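Neutral ceramidase (Pseudomonas aeruginosa, PDB 2ZXC) hydrolyses the N-acyl linkage of ceramides to sphingosine and free fatty acid as a zinc-dependent secreted amidase, and also runs the reverse synthesis. Local coordinates at residues Gly16-Val21 / Gly547-Asp552; Thr541-Thr546 / Ala595-Ile600; Leu307-Glu312 / Tyr475-Val480. All blocks are in the same frame, centred on the assembly; numbering follows the deposited sequence.

Contact 1: residues Gly16-Val21 / Gly547-Asp552; sequences GEAAEV and GHPKND
Glu20 and His548 meet through a hydrogen bond from NE2 of the imidazole to OE1 of the carboxylate, 2.7 Å long and close to straight at 164°. The acceptor lies nearly in the ring plane, yet the N-H comes to OE1 from above the carboxylate plane; the two flat groups are turned 56° against each other. The far ring nitrogen, His548 ND1, accepts the backbone N-H of Lys550, so the imidazole is gripped at both nitrogens and its rotation is fixed. Lys550 supplies the second polar link: its chain bends at chi3 (-141°) and takes NZ to the Glu20 carbonyl O, 2.9 Å away, and NZ is held as well by Thr510 O. On the way its CG passes 3.2 Å from Glu17 OE2, a carboxylate whose other oxygen bonds Thr122. One water links Ala18 N and Pro549 O, and a second, which accepts from Lys550 NZ, probably also donates to Glu20 OE1. Apolar contact is compact: Ala19 CB presses on Pro549 CG at 3.3 Å, tighter than usual for two carbons, while Ala18 CB meets Pro549 CB at 4.0 Å. Trp588 and Tyr586 of strand 584-591 also touch the proline. The arrangement is a buried loop-to-loop interface between the N-terminal and C-terminal family regions of neutral ceramidase, built on a His-carboxylate hydrogen bond and a short 3-10 turn.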
ATOM      1  N   GLY A  16       2.660  -4.725  10.336  1.00 19.08           N
ATOM      2  CA  GLY A  16       3.439  -5.942  10.485  1.00 17.95           C
ATOM      3  C   GLY A  16       4.557  -5.838  11.515  1.00 18.98           C
ATOM      4  O   GLY A  16       4.564  -4.950  12.370  1.00 18.00           O
ATOM      5  N   GLU A  17       5.512  -6.754  11.420  1.00 19.57           N
ATOM      6  CA  GLU A  17       6.645  -6.814  12.337  1.00 20.47           C
ATOM      7  C   GLU A  17       7.462  -5.530  12.319  1.00 19.14           C
ATOM      8  O   GLU A  17       8.047  -5.162  11.297  1.00 18.63           O
ATOM      9  CB  GLU A  17       7.498  -8.027  11.981  1.00 21.87           C
ATOM     10  CG  GLU A  17       6.728  -9.330  12.146  1.00 23.74           C
ATOM     11  CD  GLU A  17       7.324 -10.473  11.354  1.00 25.65           C
ATOM     12  OE1 GLU A  17       6.992 -10.607  10.156  1.00 24.85           O
ATOM     13  OE2 GLU A  17       8.131 -11.231  11.931  1.00 25.16           O
ATOM     14  N   ALA A  18       7.494  -4.865  13.471  1.00 19.56           N
ATOM     15  CA  ALA A  18       8.172  -3.587  13.643  1.00 19.03           C
ATOM     16  C   ALA A  18       9.694  -3.608  13.669  1.00 19.38           C
ATOM     17  O   ALA A  18      10.329  -2.554  13.561  1.00 21.61           O
ATOM     18  CB  ALA A  18       7.646  -2.905  14.894  1.00 19.41           C
ATOM     19  N   ALA A  19      10.298  -4.777  13.827  1.00 18.07           N
ATOM     20  CA  ALA A  19      11.755  -4.816  13.829  1.00 17.49           C
ATOM     21  C   ALA A  19      12.333  -6.052  13.175  1.00 18.31           C
ATOM     22  O   ALA A  19      11.834  -7.162  13.347  1.00 19.44           O
ATOM     23  CB  ALA A  19      12.298  -4.683  15.249  1.00 14.69           C
ATOM     24  N   GLU A  20      13.385  -5.821  12.400  1.00 17.88           N
ATOM     25  CA  GLU A  20      14.128  -6.863  11.712  1.00 19.37           C
ATOM     26  C   GLU A  20      13.492  -7.655  10.579  1.00 20.01           C
ATOM     27  O   GLU A  20      13.677  -8.872  10.482  1.00 18.27           O
ATOM     28  CB  GLU A  20      14.734  -7.823  12.737  1.00 18.83           C
ATOM     29  CG  GLU A  20      15.609  -7.101  13.757  1.00 21.56           C
ATOM     30  CD  GLU A  20      16.596  -8.022  14.450  1.00 24.33           C
ATOM     31  OE1 GLU A  20      16.189  -9.109  14.914  1.00 24.44           O
ATOM     32  OE2 GLU A  20      17.785  -7.652  14.533  1.00 26.80           O
ATOM     33  N   VAL A  21      12.720  -6.980   9.732  1.00 18.74           N
ATOM     34  CA  VAL A  21      12.202  -7.643   8.546  1.00 19.10           C
ATOM     35  C   VAL A  21      12.301  -6.633   7.408  1.00 19.24           C
ATOM     36  O   VAL A  21      11.841  -5.492   7.515  1.00 19.85           O
ATOM     37  CB  VAL A  21      10.748  -8.204   8.700  1.00 19.73           C
ATOM     38  CG1 VAL A  21      10.309  -8.173  10.132  1.00 19.22           C
ATOM     39  CG2 VAL A  21       9.803  -7.499   7.774  1.00 20.43           C
ATOM     40  N   GLY A 547      11.810  -5.687  24.817  1.00 24.27           N
ATOM     41  CA  GLY A 547      11.977  -6.966  24.164  1.00 23.04           C
ATOM     42  C   GLY A 547      11.685  -6.758  22.689  1.00 23.32           C
ATOM     43  O   GLY A 547      11.123  -5.733  22.300  1.00 23.35           O
ATOM     44  N   HIS A 548      12.055  -7.734  21.870  1.00 23.01           N
ATOM     45  CA  HIS A 548      11.868  -7.676  20.421  1.00 21.36           C
ATOM     46  C   HIS A 548      10.406  -7.536  19.985  1.00 19.86           C
ATOM     47  O   HIS A 548       9.593  -8.421  20.229  1.00 20.47           O
ATOM     48  CB  HIS A 548      12.458  -8.933  19.796  1.00 20.23           C
ATOM     49  CG  HIS A 548      12.942  -8.740  18.397  1.00 20.55           C
ATOM     50  ND1 HIS A 548      12.122  -8.309  17.378  1.00 19.77           N
ATOM     51  CD2 HIS A 548      14.165  -8.924  17.846  1.00 19.94           C
ATOM     52  CE1 HIS A 548      12.819  -8.233  16.258  1.00 21.36           C
ATOM     53  NE2 HIS A 548      14.061  -8.601  16.516  1.00 19.74           N
ATOM     54  N   PRO A 549      10.059  -6.428  19.311  1.00 18.26           N
ATOM     55  CA  PRO A 549       8.672  -6.233  18.867  1.00 18.20           C
ATOM     56  C   PRO A 549       8.141  -7.344  17.972  1.00 18.63           C
ATOM     57  O   PRO A 549       6.932  -7.479  17.786  1.00 17.08           O
ATOM     58  CB  PRO A 549       8.710  -4.870  18.165  1.00 19.31           C
ATOM     59  CG  PRO A 549      10.153  -4.712  17.757  1.00 19.79           C
ATOM     60  CD  PRO A 549      10.899  -5.278  18.939  1.00 16.99           C
ATOM     61  N   LYS A 550       9.050  -8.146  17.430  1.00 19.03           N
ATOM     62  CA  LYS A 550       8.666  -9.253  16.568  1.00 20.96           C
ATOM     63  C   LYS A 550       7.866 -10.260  17.382  1.00 20.84           C
ATOM     64  O   LYS A 550       7.089 -11.045  16.839  1.00 21.37           O
ATOM     65  CB  LYS A 550       9.915  -9.928  15.999  1.00 21.66           C
ATOM     66  CG  LYS A 550       9.809 -10.329  14.550  1.00 22.08           C
ATOM     67  CD  LYS A 550      11.135 -10.868  14.054  1.00 20.72           C
ATOM     68  CE  LYS A 550      11.420 -10.402  12.646  1.00 19.63           C
ATOM     69  NZ  LYS A 550      12.661 -11.011  12.101  1.00 18.40           N
ATOM     70  N   ASN A 551       8.069 -10.248  18.692  1.00 21.13           N
ATOM     71  CA  ASN A 551       7.349 -11.171  19.556  1.00 20.69           C
ATOM     72  C   ASN A 551       5.854 -10.924  19.500  1.00 21.31           C
ATOM     73  O   ASN A 551       5.064 -11.858  19.625  1.00 21.76           O
ATOM     74  CB  ASN A 551       7.815 -11.038  21.004  1.00 20.92           C
ATOM     75  CG  ASN A 551       9.203 -11.585  21.216  1.00 20.35           C
ATOM     76  OD1 ASN A 551       9.503 -12.707  20.820  1.00 21.96           O
ATOM     77  ND2 ASN A 551      10.059 -10.795  21.846  1.00 19.31           N
ATOM     78  N   ASP A 552       5.464  -9.665  19.313  1.00 22.25           N
ATOM     79  CA  ASP A 552       4.046  -9.323  19.272  1.00 21.68           C
ATOM     80  C   ASP A 552       3.829  -8.014  18.516  1.00 22.78           C
ATOM     81  O   ASP A 552       4.416  -6.980  18.844  1.00 22.85           O
ATOM     82  CB  ASP A 552       3.504  -9.207  20.704  1.00 22.86           C
ATOM     83  CG  ASP A 552       1.988  -9.280  20.770  1.00 23.64           C
ATOM     84  OD1 ASP A 552       1.313  -8.510  20.058  1.00 24.17           O
ATOM     85  OD2 ASP A 552       1.466 -10.108  21.547  1.00 27.39           O
TER
HETATM   86  O   HOH W   1       6.133  -5.690  15.547  1.00 23.99           O
HETATM   87  O   HOH W   2      14.644 -11.108  14.035  1.00 19.94           O

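Contact 2: residues Thr541-Thr546 / Ala595-Ile600; sequences TVAFVT and ASKATI
Phe544 and Ala598 face each other as a hydrogen-bonded pair of two antiparallel strands, with Phe544 N to Ala598 O at 2.8 Å and Ala598 N to Phe544 O at 2.9 Å. From this backbone the phenylalanine side chain can be followed outward. Its CB lies 4.3 Å from Ala598 CB. CG stands anti to the carbonyl carbon (chi1 -65°), which brings the CD2 side of the ring past Ala598 O; that oxygen lies near the ring plane, at its edge, with CD2 4.1 Å away. Farther out, CE2 reaches Ile600 CD1 at 4.1 Å, the methyl approaching obliquely. Beyond the pair, His617 meets the ring and Val526 and Thr636 touch the side chain. Val542 and Ile600 form a second hydrogen-bonded pair through two nearly straight bonds. Between these pairs sits Ala543 opposite Thr599, where Ala543 CA makes a CA-H...O contact with Ala598 O at 3.1 Å. On the face of Ala543, its CB packs against Lys597 CD. At the Ser596 end, the OG donates to Thr546 O at 2.8 Å from far above the carbonyl plane, and a water accepts from Ser596 N and probably donates to Thr546 O. Reciprocal amide bonds thus satisfy the peptide groups that face the partner strand and fix the register, while carbon contacts join Phe544, Ala598 and Ile600 on one face, which turns polar at its Ser596-Thr546 end.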
ATOM      1  N   THR A 541      12.019  12.986  24.320  1.00 32.60           N
ATOM      2  CA  THR A 541      12.600  11.691  23.982  1.00 30.66           C
ATOM      3  C   THR A 541      12.814  10.906  25.264  1.00 31.47           C
ATOM      4  O   THR A 541      13.422  11.397  26.217  1.00 32.15           O
ATOM      5  CB  THR A 541      13.946  11.829  23.257  1.00 31.38           C
ATOM      6  OG1 THR A 541      13.749  12.522  22.018  1.00 32.17           O
ATOM      7  CG2 THR A 541      14.544  10.450  22.977  1.00 30.05           C
ATOM      8  N   VAL A 542      12.312   9.680  25.273  1.00 30.32           N
ATOM      9  CA  VAL A 542      12.404   8.803  26.426  1.00 29.95           C
ATOM     10  C   VAL A 542      12.808   7.399  25.960  1.00 29.34           C
ATOM     11  O   VAL A 542      12.584   7.051  24.802  1.00 30.19           O
ATOM     12  CB  VAL A 542      11.036   8.789  27.141  1.00 30.82           C
ATOM     13  CG1 VAL A 542      10.831   7.494  27.872  1.00 32.65           C
ATOM     14  CG2 VAL A 542      10.948   9.978  28.096  1.00 28.66           C
ATOM     15  N   ALA A 543      13.407   6.599  26.844  1.00 28.22           N
ATOM     16  CA  ALA A 543      13.839   5.247  26.467  1.00 26.52           C
ATOM     17  C   ALA A 543      13.581   4.187  27.536  1.00 26.64           C
ATOM     18  O   ALA A 543      13.654   4.463  28.736  1.00 26.31           O
ATOM     19  CB  ALA A 543      15.314   5.256  26.098  1.00 25.82           C
ATOM     20  N   PHE A 544      13.300   2.969  27.082  1.00 24.50           N
ATOM     21  CA  PHE A 544      13.001   1.850  27.974  1.00 24.89           C
ATOM     22  C   PHE A 544      13.763   0.578  27.625  1.00 23.45           C
ATOM     23  O   PHE A 544      14.213   0.396  26.495  1.00 22.79           O
ATOM     24  CB  PHE A 544      11.512   1.489  27.899  1.00 25.19           C
ATOM     25  CG  PHE A 544      10.586   2.556  28.393  1.00 26.02           C
ATOM     26  CD1 PHE A 544      10.070   2.498  29.683  1.00 24.92           C
ATOM     27  CD2 PHE A 544      10.188   3.591  27.554  1.00 26.66           C
ATOM     28  CE1 PHE A 544       9.164   3.457  30.129  1.00 27.52           C
ATOM     29  CE2 PHE A 544       9.283   4.554  27.991  1.00 26.86           C
ATOM     30  CZ  PHE A 544       8.768   4.485  29.282  1.00 25.87           C
ATOM     31  N   VAL A 545      13.886  -0.302  28.612  1.00 22.41           N
ATOM     32  CA  VAL A 545      14.509  -1.596  28.413  1.00 21.83           C
ATOM     33  C   VAL A 545      13.332  -2.383  27.840  1.00 24.13           C
ATOM     34  O   VAL A 545      12.252  -2.415  28.440  1.00 22.84           O
ATOM     35  CB  VAL A 545      14.943  -2.222  29.748  1.00 22.33           C
ATOM     36  CG1 VAL A 545      15.373  -3.668  29.529  1.00 20.49           C
ATOM     37  CG2 VAL A 545      16.086  -1.396  30.356  1.00 21.78           C
ATOM     38  N   THR A 546      13.521  -3.002  26.681  1.00 23.17           N
ATOM     39  CA  THR A 546      12.422  -3.732  26.065  1.00 24.39           C
ATOM     40  C   THR A 546      12.789  -5.090  25.491  1.00 22.75           C
ATOM     41  O   THR A 546      13.899  -5.573  25.657  1.00 21.57           O
ATOM     42  CB  THR A 546      11.804  -2.908  24.920  1.00 26.22           C
ATOM     43  OG1 THR A 546      11.695  -1.540  25.327  1.00 35.28           O
ATOM     44  CG2 THR A 546      10.428  -3.417  24.582  1.00 23.29           C
ATOM     45  N   ALA A 595      19.672  -7.922  24.412  1.00 21.16           N
ATOM     46  CA  ALA A 595      18.833  -6.910  25.026  1.00 20.08           C
ATOM     47  C   ALA A 595      18.394  -5.964  23.918  1.00 20.12           C
ATOM     48  O   ALA A 595      18.864  -6.063  22.785  1.00 18.88           O
ATOM     49  CB  ALA A 595      19.604  -6.151  26.096  1.00 16.82           C
ATOM     50  N   SER A 596      17.490  -5.050  24.236  1.00 20.28           N
ATOM     51  CA  SER A 596      17.032  -4.102  23.231  1.00 23.05           C
ATOM     52  C   SER A 596      16.453  -2.860  23.880  1.00 23.78           C
ATOM     53  O   SER A 596      16.018  -2.881  25.038  1.00 22.51           O
ATOM     54  CB  SER A 596      15.993  -4.748  22.318  1.00 23.01           C
ATOM     55  OG  SER A 596      14.917  -5.261  23.069  1.00 27.30           O
ATOM     56  N   LYS A 597      16.438  -1.774  23.121  1.00 23.14           N
ATOM     57  CA  LYS A 597      15.946  -0.525  23.645  1.00 23.37           C
ATOM     58  C   LYS A 597      14.800   0.098  22.860  1.00 23.07           C
ATOM     59  O   LYS A 597      14.830   0.173  21.632  1.00 21.48           O
ATOM     60  CB  LYS A 597      17.086   0.478  23.728  1.00 24.41           C
ATOM     61  CG  LYS A 597      16.636   1.786  24.298  1.00 29.27           C
ATOM     62  CD  LYS A 597      17.160   2.941  23.497  1.00 31.29           C
ATOM     63  CE  LYS A 597      18.523   3.356  23.954  1.00 32.36           C
ATOM     64  NZ  LYS A 597      18.828   4.699  23.388  1.00 37.69           N
ATOM     65  N   ALA A 598      13.793   0.551  23.596  1.00 21.10           N
ATOM     66  CA  ALA A 598      12.638   1.196  23.008  1.00 22.38           C
ATOM     67  C   ALA A 598      12.812   2.683  23.226  1.00 22.59           C
ATOM     68  O   ALA A 598      12.794   3.157  24.358  1.00 25.22           O
ATOM     69  CB  ALA A 598      11.356   0.723  23.685  1.00 21.42           C
ATOM     70  N   THR A 599      13.010   3.417  22.145  1.00 22.41           N
ATOM     71  CA  THR A 599      13.158   4.855  22.246  1.00 22.17           C
ATOM     72  C   THR A 599      11.857   5.439  21.744  1.00 23.17           C
ATOM     73  O   THR A 599      11.436   5.190  20.612  1.00 21.99           O
ATOM     74  CB  THR A 599      14.322   5.364  21.398  1.00 22.37           C
ATOM     75  OG1 THR A 599      15.539   4.783  21.879  1.00 22.58           O
ATOM     76  CG2 THR A 599      14.421   6.874  21.484  1.00 20.79           C
ATOM     77  N   ILE A 600      11.205   6.196  22.611  1.00 24.28           N
ATOM     78  CA  ILE A 600       9.938   6.804  22.275  1.00 26.36           C
ATOM     79  C   ILE A 600      10.076   8.312  22.309  1.00 27.16           C
ATOM     80  O   ILE A 600      10.607   8.877  23.266  1.00 26.90           O
ATOM     81  CB  ILE A 600       8.849   6.346  23.259  1.00 27.34           C
ATOM     82  CG1 ILE A 600       8.697   4.821  23.158  1.00 27.16           C
ATOM     83  CG2 ILE A 600       7.536   7.061  22.955  1.00 29.40           C
ATOM     84  CD1 ILE A 600       7.761   4.209  24.166  1.00 29.20           C
TER
HETATM   85  O   HOH W   3      16.338  -5.418  26.947  1.00 18.77           O

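Contact 3: residues Leu307-Glu312 / Tyr475-Val480; sequences LPIRPE and YQQLFV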
ATOM      1  N   LEU A 307      -0.556 -15.317 -23.602  1.00 29.99           N
ATOM      2  CA  LEU A 307      -1.915 -14.835 -23.818  1.00 28.69           C
ATOM      3  C   LEU A 307      -2.049 -14.203 -25.210  1.00 26.81           C
ATOM      4  O   LEU A 307      -1.268 -13.320 -25.584  1.00 24.41           O
ATOM      5  CB  LEU A 307      -2.274 -13.800 -22.742  1.00 30.88           C
ATOM      6  CG  LEU A 307      -3.736 -13.399 -22.513  1.00 31.90           C
ATOM      7  CD1 LEU A 307      -3.791 -12.326 -21.445  1.00 32.38           C
ATOM      8  CD2 LEU A 307      -4.355 -12.876 -23.784  1.00 34.58           C
ATOM      9  N   PRO A 308      -3.047 -14.648 -25.992  1.00 26.01           N
ATOM     10  CA  PRO A 308      -3.286 -14.121 -27.341  1.00 24.99           C
ATOM     11  C   PRO A 308      -3.766 -12.667 -27.298  1.00 24.13           C
ATOM     12  O   PRO A 308      -4.732 -12.350 -26.607  1.00 21.61           O
ATOM     13  CB  PRO A 308      -4.367 -15.052 -27.896  1.00 25.78           C
ATOM     14  CG  PRO A 308      -4.189 -16.319 -27.109  1.00 26.85           C
ATOM     15  CD  PRO A 308      -3.929 -15.795 -25.719  1.00 26.13           C
ATOM     16  N   ILE A 309      -3.093 -11.792 -28.037  1.00 23.59           N
ATOM     17  CA  ILE A 309      -3.468 -10.383 -28.079  1.00 23.97           C
ATOM     18  C   ILE A 309      -3.940 -10.046 -29.490  1.00 24.32           C
ATOM     19  O   ILE A 309      -3.170 -10.133 -30.444  1.00 24.76           O
ATOM     20  CB  ILE A 309      -2.278  -9.490 -27.728  1.00 25.26           C
ATOM     21  CG1 ILE A 309      -1.555 -10.049 -26.500  1.00 26.04           C
ATOM     22  CG2 ILE A 309      -2.758  -8.076 -27.449  1.00 25.57           C
ATOM     23  CD1 ILE A 309      -0.198  -9.405 -26.239  1.00 25.85           C
ATOM     24  N   ARG A 310      -5.205  -9.660 -29.624  1.00 24.52           N
ATOM     25  CA  ARG A 310      -5.760  -9.345 -30.937  1.00 24.56           C
ATOM     26  C   ARG A 310      -5.031  -8.180 -31.613  1.00 24.98           C
ATOM     27  O   ARG A 310      -4.625  -7.217 -30.959  1.00 24.59           O
ATOM     28  CB  ARG A 310      -7.264  -9.082 -30.819  1.00 23.47           C
ATOM     29  CG  ARG A 310      -8.020 -10.271 -30.211  1.00 23.76           C
ATOM     30  CD  ARG A 310      -9.531 -10.176 -30.393  1.00 23.88           C
ATOM     31  NE  ARG A 310     -10.120  -9.001 -29.752  1.00 24.80           N
ATOM     32  CZ  ARG A 310     -10.455  -8.918 -28.468  1.00 24.50           C
ATOM     33  NH1 ARG A 310     -10.265  -9.949 -27.651  1.00 21.40           N
ATOM     34  NH2 ARG A 310     -10.995  -7.798 -28.002  1.00 23.03           N
ATOM     35  N   PRO A 311      -4.859  -8.264 -32.943  1.00 25.11           N
ATOM     36  CA  PRO A 311      -4.172  -7.251 -33.745  1.00 24.74           C
ATOM     37  C   PRO A 311      -4.619  -5.814 -33.551  1.00 25.17           C
ATOM     38  O   PRO A 311      -3.840  -4.886 -33.778  1.00 23.60           O
ATOM     39  CB  PRO A 311      -4.389  -7.739 -35.178  1.00 26.48           C
ATOM     40  CG  PRO A 311      -5.699  -8.455 -35.097  1.00 25.83           C
ATOM     41  CD  PRO A 311      -5.543  -9.234 -33.817  1.00 24.01           C
ATOM     42  N   GLU A 312      -5.860  -5.611 -33.129  1.00 24.39           N
ATOM     43  CA  GLU A 312      -6.318  -4.242 -32.951  1.00 25.18           C
ATOM     44  C   GLU A 312      -5.702  -3.542 -31.739  1.00 23.84           C
ATOM     45  O   GLU A 312      -5.780  -2.324 -31.626  1.00 23.87           O
ATOM     46  CB  GLU A 312      -7.853  -4.174 -32.885  1.00 27.73           C
ATOM     47  CG  GLU A 312      -8.517  -4.921 -31.732  1.00 30.57           C
ATOM     48  CD  GLU A 312      -8.977  -6.315 -32.118  1.00 32.78           C
ATOM     49  OE1 GLU A 312      -9.936  -6.823 -31.489  1.00 32.61           O
ATOM     50  OE2 GLU A 312      -8.377  -6.906 -33.044  1.00 35.22           O
ATOM     51  N   TYR A 475      -3.464  -5.850 -21.212  1.00 17.67           N
ATOM     52  CA  TYR A 475      -4.301  -5.310 -20.153  1.00 17.74           C
ATOM     53  C   TYR A 475      -5.449  -4.501 -20.738  1.00 18.34           C
ATOM     54  O   TYR A 475      -6.576  -4.552 -20.243  1.00 19.52           O
ATOM     55  CB  TYR A 475      -3.481  -4.419 -19.226  1.00 17.69           C
ATOM     56  CG  TYR A 475      -2.776  -5.159 -18.119  1.00 19.52           C
ATOM     57  CD1 TYR A 475      -3.494  -5.713 -17.062  1.00 19.93           C
ATOM     58  CD2 TYR A 475      -1.390  -5.278 -18.106  1.00 19.15           C
ATOM     59  CE1 TYR A 475      -2.848  -6.364 -16.012  1.00 18.44           C
ATOM     60  CE2 TYR A 475      -0.737  -5.928 -17.062  1.00 20.02           C
ATOM     61  CZ  TYR A 475      -1.472  -6.466 -16.021  1.00 18.00           C
ATOM     62  OH  TYR A 475      -0.822  -7.103 -14.987  1.00 18.97           O
ATOM     63  N   GLN A 476      -5.165  -3.741 -21.787  1.00 18.56           N
ATOM     64  CA  GLN A 476      -6.211  -2.943 -22.408  1.00 20.82           C
ATOM     65  C   GLN A 476      -7.232  -3.881 -23.040  1.00 20.44           C
ATOM     66  O   GLN A 476      -8.424  -3.598 -23.045  1.00 19.19           O
ATOM     67  CB  GLN A 476      -5.630  -2.005 -23.466  1.00 20.62           C
ATOM     68  CG  GLN A 476      -6.625  -0.970 -23.966  1.00 21.05           C
ATOM     69  CD  GLN A 476      -5.962   0.135 -24.754  1.00 21.02           C
ATOM     70  OE1 GLN A 476      -5.005   0.747 -24.286  1.00 21.63           O
ATOM     71  NE2 GLN A 476      -6.472   0.405 -25.951  1.00 20.00           N
ATOM     72  N   GLN A 477      -6.769  -5.010 -23.558  1.00 21.31           N
ATOM     73  CA  GLN A 477      -7.689  -5.964 -24.170  1.00 22.82           C
ATOM     74  C   GLN A 477      -8.531  -6.662 -23.106  1.00 22.82           C
ATOM     75  O   GLN A 477      -9.707  -6.953 -23.324  1.00 23.36           O
ATOM     76  CB  GLN A 477      -6.924  -7.021 -24.961  1.00 23.17           C
ATOM     77  CG  GLN A 477      -7.823  -7.990 -25.704  1.00 25.05           C
ATOM     78  CD  GLN A 477      -7.047  -9.114 -26.353  1.00 25.55           C
ATOM     79  OE1 GLN A 477      -6.886 -10.189 -25.773  1.00 27.38           O
ATOM     80  NE2 GLN A 477      -6.549  -8.868 -27.562  1.00 22.39           N
ATOM     81  N   LEU A 478      -7.923  -6.937 -21.959  1.00 23.21           N
ATOM     82  CA  LEU A 478      -8.627  -7.617 -20.881  1.00 22.30           C
ATOM     83  C   LEU A 478      -9.695  -6.731 -20.268  1.00 21.55           C
ATOM     84  O   LEU A 478     -10.821  -7.174 -20.055  1.00 24.07           O
ATOM     85  CB  LEU A 478      -7.630  -8.080 -19.816  1.00 23.06           C
ATOM     86  CG  LEU A 478      -6.651  -9.137 -20.354  1.00 24.24           C
ATOM     87  CD1 LEU A 478      -5.431  -9.265 -19.445  1.00 24.07           C
ATOM     88  CD2 LEU A 478      -7.385 -10.463 -20.483  1.00 22.87           C
ATOM     89  N   PHE A 479      -9.354  -5.476 -19.997  1.00 20.37           N
ATOM     90  CA  PHE A 479     -10.315  -4.552 -19.414  1.00 19.90           C
ATOM     91  C   PHE A 479     -11.412  -4.133 -20.388  1.00 20.38           C
ATOM     92  O   PHE A 479     -12.553  -3.894 -19.984  1.00 19.16           O
ATOM     93  CB  PHE A 479      -9.590  -3.328 -18.869  1.00 19.08           C
ATOM     94  CG  PHE A 479      -8.986  -3.550 -17.514  1.00 20.84           C
ATOM     95  CD1 PHE A 479      -9.799  -3.747 -16.403  1.00 18.41           C
ATOM     96  CD2 PHE A 479      -7.608  -3.574 -17.346  1.00 18.27           C
ATOM     97  CE1 PHE A 479      -9.248  -3.961 -15.149  1.00 21.44           C
ATOM     98  CE2 PHE A 479      -7.050  -3.787 -16.094  1.00 19.18           C
ATOM     99  CZ  PHE A 479      -7.868  -3.980 -14.994  1.00 20.29           C
ATOM    100  N   VAL A 480     -11.073  -4.041 -21.671  1.00 20.91           N
ATOM    101  CA  VAL A 480     -12.071  -3.673 -22.673  1.00 20.81           C
ATOM    102  C   VAL A 480     -13.075  -4.817 -22.810  1.00 20.60           C
ATOM    103  O   VAL A 480     -14.286  -4.600 -22.797  1.00 21.63           O
ATOM    104  CB  VAL A 480     -11.415  -3.380 -24.042  1.00 18.94           C
ATOM    105  CG1 VAL A 480     -12.471  -3.396 -25.142  1.00 18.56           C
ATOM    106  CG2 VAL A 480     -10.736  -2.012 -24.002  1.00 17.33           C
TER
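Arg310 and Gln477 lie with their flat ends stacked, the guanidinium and amide planes only 12° apart. The amide covers one face of the guanidinium off-centre, and Arg310 NH1 comes within 3.6 Å of Gln477 CD. Gln477 is directed from the helix toward residues 307-312: CG is anti to the backbone N (chi1 -176°) and the chain stays extended, which carries the amide in among the backbone groups of Pro308 and Arg310. Arg310 instead bends at chi3 (-61°), which lays its guanidinium over the glutamine amide. In the guanidinium plane, NE makes a salt bridge to Glu312 OE1 at 2.8 Å, with the donor arriving from above the carboxylate plane; NH2 has a further salt bridge to Asp481, one residue past the helical segment. These two carboxylates probably help to fix the orientation of the guanidinium. Leu307 and Leu478 approach quite differently, reaching toward each other tip to tip with their CD1 methyls 4.0 Å apart, and Val302 of strand 295-303 touches both leucines. The contact thus lays the short strand 308-309, paired with strand 319-320, against one side of helix 471-488, whose Tyr475 and Phe479 instead pack on strand 392-400 and whose Gln476 and Val480 touch helix 414-428.

In the fold
Contacts 1 and 2 are neighbours, their centres about 14 Å apart, and they touch where Gly547 CA packs on Ser596 OG. Strand 539-546 runs from contact 2 directly into the loop of contact 1, and the segments of the two alternate along the chain. Contact 2 lies in the five-stranded antiparallel sheet, and the loops of contact 1 pack against its strands 32-36 and 584-591; strand 32-36, of the N-terminal family region, joins strands of the C-terminal one there, so sheet and loops both couple the regions. Contact 3 lies across the chain's centre, its centre about 44 Å from that of contact 1 and about 55 Å from that of contact 2. In sequence it is nested within the loop closed by contact 1 and precedes contact 2.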